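Local coordinates for YueI protein (Bacillus subtilis, PDB 2OHW), which is of unknown function but belongs to the DUF1694 family and folds as a compact single chain combining helices with a four-stranded mixed beta sheet, at residues D8-Q13 / H27-S32; V46-P51 / D123-R128. All blocks are in the same frame, centred on the assembly; numbering follows the deposited sequence.

Contact 1: residues D8-Q13 / H27-S32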
loop_
_atom_site.group_PDB
_atom_site.type_symbol
_atom_site.label_atom_id
_atom_site.label_comp_id
_atom_site.label_asym_id
_atom_site.label_seq_id
_atom_site.Cartn_x
_atom_site.Cartn_y
_atom_site.Cartn_z
ATOM N N ASP A 8 -9.835 12.896 -2.033
ATOM C CA ASP A 8 -8.647 13.422 -2.679
ATOM C C ASP A 8 -7.755 14.110 -1.663
ATOM O O ASP A 8 -6.536 13.999 -1.748
ATOM C CB ASP A 8 -8.989 14.413 -3.792
ATOM C CG ASP A 8 -9.605 13.754 -5.003
ATOM O OD1 ASP A 8 -9.640 12.501 -5.097
ATOM O OD2 ASP A 8 -10.066 14.519 -5.876
ATOM N N LEU A 9 -8.347 14.825 -0.708
ATOM C CA LEU A 9 -7.560 15.520 0.287
ATOM C C LEU A 9 -6.891 14.504 1.207
ATOM O O LEU A 9 -5.705 14.637 1.518
ATOM C CB LEU A 9 -8.397 16.523 1.097
ATOM C CG LEU A 9 -7.522 17.453 1.959
ATOM C CD1 LEU A 9 -6.579 18.308 1.106
ATOM C CD2 LEU A 9 -8.338 18.346 2.878
ATOM N N TYR A 10 -7.640 13.484 1.607
ATOM C CA TYR A 10 -7.078 12.389 2.421
ATOM C C TYR A 10 -5.860 11.781 1.743
ATOM O O TYR A 10 -4.811 11.589 2.368
ATOM C CB TYR A 10 -8.151 11.325 2.628
ATOM C CG TYR A 10 -7.742 10.107 3.408
ATOM C CD1 TYR A 10 -7.748 10.122 4.803
ATOM C CD2 TYR A 10 -7.435 8.912 2.765
ATOM C CE1 TYR A 10 -7.401 8.992 5.531
ATOM C CE2 TYR A 10 -7.088 7.779 3.487
ATOM C CZ TYR A 10 -7.093 7.819 4.872
ATOM O OH TYR A 10 -6.791 6.681 5.607
ATOM N N LEU A 11 -5.996 11.487 0.459
ATOM C CA LEU A 11 -4.855 10.973 -0.318
ATOM C C LEU A 11 -3.692 11.967 -0.432
ATOM O O LEU A 11 -2.537 11.619 -0.179
ATOM C CB LEU A 11 -5.308 10.533 -1.708
ATOM C CG LEU A 11 -6.331 9.393 -1.762
ATOM C CD1 LEU A 11 -6.837 9.270 -3.170
ATOM C CD2 LEU A 11 -5.653 8.084 -1.324
ATOM N N GLN A 12 -3.995 13.214 -0.773
ATOM C CA GLN A 12 -2.942 14.206 -1.006
ATOM C C GLN A 12 -2.109 14.406 0.252
ATOM O O GLN A 12 -0.881 14.574 0.176
ATOM C CB GLN A 12 -3.584 15.524 -1.460
ATOM C CG GLN A 12 -2.660 16.736 -1.557
ATOM C CD GLN A 12 -3.419 17.930 -2.079
ATOM O OE1 GLN A 12 -3.877 17.928 -3.225
ATOM N NE2 GLN A 12 -3.588 18.936 -1.236
ATOM N N GLN A 13 -2.770 14.347 1.406
ATOM C CA GLN A 13 -2.092 14.594 2.679
ATOM C C GLN A 13 -1.465 13.372 3.337
ATOM O O GLN A 13 -0.915 13.477 4.420
ATOM C CB GLN A 13 -3.033 15.296 3.644
ATOM C CG GLN A 13 -3.418 16.673 3.159
ATOM C CD GLN A 13 -3.979 17.525 4.254
ATOM O OE1 GLN A 13 -4.567 17.019 5.217
ATOM N NE2 GLN A 13 -3.835 18.841 4.100
ATOM N N HIS A 27 -11.820 -0.676 -0.016
ATOM C CA HIS A 27 -11.749 -0.337 -1.433
ATOM C C HIS A 27 -10.504 0.471 -1.806
ATOM O O HIS A 27 -10.059 0.409 -2.951
ATOM C CB HIS A 27 -13.022 0.371 -1.891
ATOM C CG HIS A 27 -14.251 -0.486 -1.807
ATOM N ND1 HIS A 27 -15.452 -0.020 -1.316
ATOM C CD2 HIS A 27 -14.463 -1.779 -2.154
ATOM C CE1 HIS A 27 -16.351 -0.988 -1.366
ATOM N NE2 HIS A 27 -15.775 -2.067 -1.868
ATOM N N LEU A 28 -9.952 1.227 -0.853
ATOM C CA LEU A 28 -8.693 1.953 -1.077
ATOM C C LEU A 28 -7.462 1.053 -0.858
ATOM O O LEU A 28 -6.536 1.035 -1.686
ATOM C CB LEU A 28 -8.601 3.201 -0.192
ATOM C CG LEU A 28 -7.283 4.000 -0.255
ATOM C CD1 LEU A 28 -6.955 4.527 -1.636
ATOM C CD2 LEU A 28 -7.329 5.161 0.741
ATOM N N PHE A 29 -7.459 0.334 0.266
ATOM C CA PHE A 29 -6.276 -0.388 0.728
ATOM C C PHE A 29 -6.193 -1.860 0.317
ATOM O O PHE A 29 -5.668 -2.703 1.066
ATOM C CB PHE A 29 -6.125 -0.226 2.245
ATOM C CG PHE A 29 -5.859 1.199 2.673
ATOM C CD1 PHE A 29 -4.620 1.789 2.425
ATOM C CD2 PHE A 29 -6.830 1.933 3.331
ATOM C CE1 PHE A 29 -4.375 3.114 2.819
ATOM C CE2 PHE A 29 -6.589 3.245 3.740
ATOM C CZ PHE A 29 -5.366 3.839 3.476
ATOM N N LEU A 30 -6.694 -2.155 -0.885
ATOM C CA LEU A 30 -6.581 -3.502 -1.473
ATOM C C LEU A 30 -7.168 -4.578 -0.562
ATOM O O LEU A 30 -6.654 -5.701 -0.484
ATOM C CB LEU A 30 -5.118 -3.824 -1.827
ATOM C CG LEU A 30 -4.465 -2.910 -2.868
ATOM C CD1 LEU A 30 -2.969 -3.223 -3.009
ATOM C CD2 LEU A 30 -5.168 -3.035 -4.206
ATOM N N GLY A 31 -8.258 -4.212 0.107
ATOM C CA GLY A 31 -9.017 -5.136 0.948
ATOM C C GLY A 31 -8.758 -4.995 2.434
ATOM O O GLY A 31 -9.512 -5.554 3.235
ATOM N N SER A 32 -7.708 -4.259 2.814
ATOM C CA SER A 32 -7.363 -4.079 4.228
ATOM C C SER A 32 -8.087 -2.902 4.871
ATOM O O SER A 32 -8.449 -1.926 4.198
ATOM C CB SER A 32 -5.852 -3.871 4.390
ATOM O OG SER A 32 -5.510 -3.712 5.765
#

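Contact 2: residues V46-P51 / D123-R128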
loop_
_atom_site.group_PDB
_atom_site.type_symbol
_atom_site.label_atom_id
_atom_site.label_comp_id
_atom_site.label_asym_id
_atom_site.label_seq_id
_atom_site.Cartn_x
_atom_site.Cartn_y
_atom_site.Cartn_z
ATOM N N VAL A 46 5.338 2.428 -7.182
ATOM C CA VAL A 46 5.750 1.048 -7.498
ATOM C C VAL A 46 6.455 0.999 -8.867
ATOM O O VAL A 46 7.365 0.183 -9.085
ATOM C CB VAL A 46 4.560 0.072 -7.429
ATOM C CG1 VAL A 46 4.950 -1.324 -7.928
ATOM C CG2 VAL A 46 4.067 -0.009 -5.998
ATOM N N LEU A 47 6.033 1.872 -9.778
ATOM C CA LEU A 47 6.604 1.904 -11.133
ATOM C C LEU A 47 7.998 2.519 -11.193
ATOM O O LEU A 47 8.653 2.459 -12.243
ATOM C CB LEU A 47 5.654 2.623 -12.092
ATOM C CG LEU A 47 4.334 1.903 -12.415
ATOM C CD1 LEU A 47 3.301 2.845 -13.042
ATOM C CD2 LEU A 47 4.536 0.652 -13.267
ATOM N N ARG A 48 8.474 3.091 -10.088
ATOM C CA ARG A 48 9.832 3.642 -10.035
ATOM C C ARG A 48 10.847 2.511 -10.224
ATOM O O ARG A 48 10.708 1.437 -9.628
ATOM C CB ARG A 48 10.074 4.383 -8.715
ATOM C CG ARG A 48 11.362 5.201 -8.691
ATOM C CD ARG A 48 11.634 5.789 -7.310
ATOM N NE ARG A 48 12.304 4.854 -6.410
ATOM C CZ ARG A 48 12.910 5.204 -5.277
ATOM N NH1 ARG A 48 12.935 6.473 -4.893
ATOM N NH2 ARG A 48 13.506 4.285 -4.527
ATOM N N SER A 49 11.847 2.756 -11.070
ATOM C CA SER A 49 12.839 1.737 -11.426
ATOM C C SER A 49 13.517 1.111 -10.206
ATOM O O SER A 49 13.562 -0.117 -10.072
ATOM C CB SER A 49 13.880 2.323 -12.387
ATOM O OG SER A 49 13.240 2.890 -13.518
ATOM N N LYS A 50 14.019 1.956 -9.311
ATOM C CA LYS A 50 14.594 1.484 -8.061
ATOM C C LYS A 50 13.519 1.257 -6.992
ATOM O O LYS A 50 12.752 2.175 -6.687
ATOM C CB LYS A 50 15.650 2.465 -7.547
ATOM C CG LYS A 50 16.617 1.851 -6.541
ATOM C CD LYS A 50 17.548 0.838 -7.203
ATOM C CE LYS A 50 18.285 0.002 -6.173
ATOM N NZ LYS A 50 18.780 -1.278 -6.765
ATOM N N PRO A 51 13.463 0.040 -6.412
ATOM C CA PRO A 51 12.472 -0.216 -5.365
ATOM C C PRO A 51 12.742 0.604 -4.108
ATOM O O PRO A 51 13.890 0.970 -3.832
ATOM C CB PRO A 51 12.628 -1.714 -5.078
ATOM C CG PRO A 51 13.994 -2.051 -5.529
ATOM C CD PRO A 51 14.276 -1.160 -6.699
ATOM N N ASP A 123 7.370 11.792 -1.242
ATOM C CA ASP A 123 8.358 12.221 -2.232
ATOM C C ASP A 123 7.649 12.837 -3.437
ATOM O O ASP A 123 6.412 12.865 -3.484
ATOM C CB ASP A 123 9.352 11.076 -2.589
ATOM C CG ASP A 123 8.725 9.922 -3.387
ATOM O OD1 ASP A 123 7.503 9.901 -3.612
ATOM O OD2 ASP A 123 9.487 9.020 -3.823
ATOM N N ASP A 124 8.406 13.336 -4.412
ATOM C CA ASP A 124 7.782 13.953 -5.586
ATOM C C ASP A 124 6.888 13.003 -6.398
ATOM O O ASP A 124 5.879 13.427 -6.972
ATOM C CB ASP A 124 8.846 14.590 -6.501
ATOM C CG ASP A 124 9.833 13.577 -7.068
ATOM O OD1 ASP A 124 9.943 12.443 -6.540
ATOM O OD2 ASP A 124 10.523 13.926 -8.063
ATOM N N ILE A 125 7.253 11.721 -6.451
ATOM C CA ILE A 125 6.421 10.740 -7.133
ATOM C C ILE A 125 5.064 10.566 -6.437
ATOM O O ILE A 125 4.023 10.494 -7.100
ATOM C CB ILE A 125 7.134 9.381 -7.285
ATOM C CG1 ILE A 125 8.457 9.571 -8.021
ATOM C CG2 ILE A 125 6.247 8.406 -8.053
ATOM C CD1 ILE A 125 9.260 8.301 -8.209
ATOM N N TYR A 126 5.055 10.537 -5.105
ATOM C CA TYR A 126 3.784 10.470 -4.382
ATOM C C TYR A 126 2.882 11.628 -4.768
ATOM O O TYR A 126 1.713 11.432 -5.117
ATOM C CB TYR A 126 3.988 10.495 -2.865
ATOM C CG TYR A 126 2.696 10.248 -2.120
ATOM C CD1 TYR A 126 2.279 8.956 -1.850
ATOM C CD2 TYR A 126 1.869 11.310 -1.719
ATOM C CE1 TYR A 126 1.087 8.693 -1.185
ATOM C CE2 TYR A 126 0.675 11.065 -1.055
ATOM C CZ TYR A 126 0.293 9.756 -0.794
ATOM O OH TYR A 126 -0.884 9.475 -0.147
ATOM N N ASN A 127 3.443 12.832 -4.704
ATOM C CA ASN A 127 2.669 14.047 -4.930
ATOM C C ASN A 127 2.106 14.088 -6.341
ATOM O O ASN A 127 1.008 14.579 -6.554
ATOM C CB ASN A 127 3.536 15.279 -4.674
ATOM C CG ASN A 127 3.936 15.414 -3.221
ATOM O OD1 ASN A 127 3.248 14.919 -2.317
ATOM N ND2 ASN A 127 5.051 16.096 -2.978
ATOM N N ARG A 128 2.847 13.542 -7.298
ATOM C CA ARG A 128 2.433 13.620 -8.697
ATOM C C ARG A 128 1.500 12.478 -9.089
ATOM O O ARG A 128 0.695 12.614 -10.012
ATOM C CB ARG A 128 3.651 13.665 -9.623
ATOM C CG ARG A 128 4.555 14.877 -9.401
ATOM C CD ARG A 128 5.471 15.140 -10.586
ATOM N NE ARG A 128 6.749 15.719 -10.168
ATOM C CZ ARG A 128 7.927 15.112 -10.297
ATOM N NH1 ARG A 128 8.003 13.909 -10.854
ATOM N NH2 ARG A 128 9.035 15.713 -9.878
HETATM O O HOH W 1 12.327 9.313 -5.736
#

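Contact 1: residues D8-Q13 / H27-S32
Tyr10 and Leu11 of the N-terminal helix 5-12 pack on Leu28 and Phe29 at the C-terminal end of helix 22-28, beside the four-stranded mixed sheet. Leu28 has the largest share and touches both Tyr10 and Leu11. Its CG stands anti to the backbone N (chi1 176°), which sends both methyls toward helix 5-12: CD1 lies 3.8 Å from Leu11 CD2, and CD2 lies 3.8 Å from Tyr10 CE2, at the edge of the phenol ring. The side chains of Leu11 and Leu28 run alongside each other, pointing opposite ways, and the tyrosine crosses Leu28 at a slant. Leu28 CD2 also lies 3.5 Å above the plane of the Phe29 ring, over one face and offset toward the ring's rim.

Phe29 leaves helical geometry and opens a type I' beta turn that closes with Ser32 N bonded to Phe29 O at 3.1 Å. Leu104 of strand 104-110 touches both Leu28 and Phe29, and Val37 of strand 37-42 touches Phe29, which ties the helix end to the sheet. Across the contact no hydrogen bond forms; the phenol hydroxyl is satisfied by Gly17 O. That same oxygen, Tyr10 OH, lies in the plane of the Phe29 ring at its edge, 3.8 Å from Phe29 CZ.

Contact 2: residues V46-P51 / D123-R128
Asp123 approaches Arg48 from the N-cap position of the last helix, 124-129, and faces the loop that joins helices 43-46 and 53-60. Its OD1 accepts from Tyr126 N at 2.9 Å, met nearly along the C-O axis, which is a classic N-terminal cap; the same oxygen also receives Gln45 NE2. The other oxygen, OD2, is hydrogen-bonded to Tyr52 OH. Asp123 OD2 stands 4.4 Å from Arg48 NH1 and well out of the guanidinium plane, so any attraction is probably electrostatic only, with no N-H pointed at the oxygen. A water accepts from Arg48 NH1 at 3.0 Å and donates weakly to Asp123 OD2, making a weak bridge between them.

Asp124 OD2 pairs with Arg128 NH2 in a salt bridge of 2.9 Å within the helix, one turn on.

Ile125 makes the direct contact. With CG1 anti to the carbonyl carbon (chi1 -57°) and the chain then extended, its CD1 reaches across the arginine at about a right angle, 3.6 Å from Arg48 CD and also against CB and CG. The arginine chain bends about its CG-CD bond (chi3 84°), turning the guanidinium back on its own loop: Arg48 NE donates to Lys50 O at 2.7 Å, with the acceptor in the guanidinium plane, and NH2 adds weak bonds to Lys50 O and Pro51 O. These bonds help fix the head group's rotation, and Tyr52 meets it in a cation-pi contact.

Tyr126 turns inward and is buried. Helix 124-129 thus touches helix 5-12 through the tyrosine hydroxyl and helix 43-46 through Gln45, which meets Ile125 and Tyr126, while Thr42 at the end of strand 37-42 also lies against Tyr126.

Overall arrangement
Contact 1 is buried and joins helix 5-12 to the end of helix 22-28 through leucine and aromatic side chains, with no hydrogen bond across it, whereas contact 2 lies at the surface and sets one isoleucine methyl on an arginine's methylenes, with opposite charges and a weakly bridging water beside it. Their centres are about 17 Å apart and they hold different elements, yet the two touch: Tyr126 OH lies 2.7 Å from Leu11 O, a probable hydrogen bond linking the C-terminal helix to the N-terminal one. Strand 37-42 is common ground, since Val37 packs on Phe29 and Thr42 on Tyr126. Along the chain, contact 1 closes before contact 2 opens.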